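Local coordinates for nucleoid-associated protein HP_0035 (Helicobacter pylori, PDB 3F42) that forms a homodimer, probably binds DNA and alters its conformation, and may contribute to nucleoid organization, DNA protection and control of gene expression, at residues S6-G9 / G10-G14. Residues are numbered along the deposited sequence; the frame is centred on the assembly and turned at random.
Sequences SQLG and GLLDG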
ATOM      1  N   SER A   6      -5.851  10.216   5.820  1.00 19.18           N
ATOM      2  CA  SER A   6      -6.472  10.092   4.495  1.00 20.11           C
ATOM      3  C   SER A   6      -5.455  10.192   3.356  1.00 20.05           C
ATOM      4  O   SER A   6      -5.489   9.388   2.397  1.00 20.07           O
ATOM      5  CB  SER A   6      -7.588  11.119   4.361  1.00 20.27           C
ATOM      6  OG  SER A   6      -8.646  10.757   5.222  1.00 19.40           O
ATOM      7  N   GLN A   7      -4.501  11.121   3.487  1.00 19.78           N
ATOM      8  CA  GLN A   7      -3.444  11.257   2.497  1.00 21.13           C
ATOM      9  C   GLN A   7      -2.586  10.003   2.462  1.00 21.63           C
ATOM     10  O   GLN A   7      -2.245   9.529   1.383  1.00 22.87           O
ATOM     11  CB  GLN A   7      -2.588  12.483   2.754  1.00 20.32           C
ATOM     12  CG  GLN A   7      -3.377  13.750   2.565  1.00 22.66           C
ATOM     13  CD  GLN A   7      -2.672  14.971   3.025  1.00 28.12           C
ATOM     14  OE1 GLN A   7      -2.073  14.993   4.099  1.00 27.96           O
ATOM     15  NE2 GLN A   7      -2.778  16.039   2.237  1.00 29.59           N
ATOM     16  N   LEU A   8      -2.275   9.442   3.620  1.00 21.65           N
ATOM     17  CA  LEU A   8      -1.480   8.218   3.666  1.00 22.43           C
ATOM     18  C   LEU A   8      -2.191   7.071   2.963  1.00 22.88           C
ATOM     19  O   LEU A   8      -1.556   6.308   2.228  1.00 22.44           O
ATOM     20  CB  LEU A   8      -1.141   7.827   5.112  1.00 22.44           C
ATOM     21  CG  LEU A   8      -0.453   6.473   5.376  1.00 23.56           C
ATOM     22  CD1 LEU A   8       0.872   6.397   4.589  1.00 21.62           C
ATOM     23  CD2 LEU A   8      -0.202   6.257   6.906  1.00 23.45           C
ATOM     24  N   GLY A   9      -3.498   6.948   3.180  1.00 22.14           N
ATOM     25  CA  GLY A   9      -4.267   5.875   2.537  1.00 21.99           C
ATOM     26  C   GLY A   9      -4.271   6.047   1.023  1.00 22.43           C
ATOM     27  O   GLY A   9      -4.158   5.058   0.279  1.00 22.44           O
ATOM     28  N   GLY A  10      -4.379   7.291   0.573  1.00 22.27           N
ATOM     29  CA  GLY A  10      -4.330   7.629  -0.861  1.00 23.31           C
ATOM     30  C   GLY A  10      -2.965   7.279  -1.470  1.00 24.02           C
ATOM     31  O   GLY A  10      -2.878   6.707  -2.583  1.00 22.71           O
ATOM     32  N   LEU A  11      -1.898   7.628  -0.751  1.00 23.55           N
ATOM     33  CA  LEU A  11      -0.544   7.241  -1.179  1.00 24.72           C
ATOM     34  C   LEU A  11      -0.368   5.731  -1.264  1.00 23.73           C
ATOM     35  O   LEU A  11       0.185   5.215  -2.260  1.00 23.12           O
ATOM     36  CB  LEU A  11       0.494   7.821  -0.225  1.00 25.23           C
ATOM     37  CG  LEU A  11       1.853   7.953  -0.890  1.00 32.06           C
ATOM     38  CD1 LEU A  11       1.861   9.324  -1.627  1.00 35.06           C
ATOM     39  CD2 LEU A  11       2.918   7.851   0.195  1.00 35.09           C
ATOM     40  N   LEU A  12      -0.825   5.009  -0.238  1.00 22.96           N
ATOM     41  CA  LEU A  12      -0.713   3.547  -0.225  1.00 23.61           C
ATOM     42  C   LEU A  12      -1.475   2.955  -1.411  1.00 23.79           C
ATOM     43  O   LEU A  12      -0.966   2.045  -2.102  1.00 23.63           O
ATOM     44  CB  LEU A  12      -1.235   2.944   1.075  1.00 23.44           C
ATOM     45  CG  LEU A  12      -0.381   3.146   2.331  1.00 25.06           C
ATOM     46  CD1 LEU A  12      -1.058   2.524   3.591  1.00 26.74           C
ATOM     47  CD2 LEU A  12       1.031   2.575   2.188  1.00 25.66           C
ATOM     48  N   ASP A  13      -2.671   3.483  -1.672  1.00 23.79           N
ATOM     49  CA  ASP A  13      -3.475   2.973  -2.811  1.00 24.43           C
ATOM     50  C   ASP A  13      -2.786   3.227  -4.152  1.00 24.08           C
ATOM     51  O   ASP A  13      -2.756   2.326  -5.012  1.00 24.50           O
ATOM     52  CB  ASP A  13      -4.891   3.534  -2.826  1.00 24.86           C
ATOM     53  CG  ASP A  13      -5.753   2.966  -1.744  1.00 27.44           C
ATOM     54  OD1 ASP A  13      -5.428   1.890  -1.198  1.00 33.45           O
ATOM     55  OD2 ASP A  13      -6.789   3.585  -1.435  1.00 29.96           O
ATOM     56  N   GLY A  14      -2.220   4.421  -4.312  1.00 22.89           N
ATOM     57  CA  GLY A  14      -1.482   4.816  -5.516  1.00 23.03           C
ATOM     58  C   GLY A  14      -0.235   3.952  -5.706  1.00 22.92           C
ATOM     59  O   GLY A  14       0.075   3.497  -6.831  1.00 22.93           O
TER
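Leu8 and Leu12, one helical turn apart, make the side-chain contact here: the CD1 methyl of Leu8 comes to 4.2 Å from CG of Leu12, the two side chains crossing at a slant. Their first torsions differ. In Leu8 the branch carbon CG is trans to the backbone N (chi1 173°), whereas in Leu12 it lies trans to the carbonyl carbon (chi1 -72°), which brings CG of Leu12 to 3.4 Å from the carbonyl O of Leu8. That same oxygen accepts the backbone bond from Leu12 N at 2.9 Å, the donor tilted 21° out of the carbonyl plane. Four successive i to i+4 bonds run along these two turns of alpha-helix, from Gly10 N to Ser6 O (3.0 Å), Leu11 N to Gln7 O, Leu12 N to Leu8 O and Asp13 N to Gly9 O. With CG turned beside its backbone N, Asp13 brings its carboxylate under Gly9 O, which lies over the flat face of the group, 3.3 Å from Asp13 CG; with OD2 3.5 Å from that oxygen, the pair is two acceptors and makes no hydrogen bond. These turns belong to helix 5-27 of the YbaB/EbfC fold, in which one helix precedes and a second, 63-93, follows a three-stranded antiparallel sheet. Neighbouring subunits pack around them: Leu11 lies on Ala89 of the second subunit, while Leu8 packs on Leu93 and Leu12 on Met15 of the third subunit. Ser6 OG is hydrogen-bonded to Glu82 of the second subunit and to Arg85 of the third, and Gln7 OE1 accepts from the backbone N of Asp4.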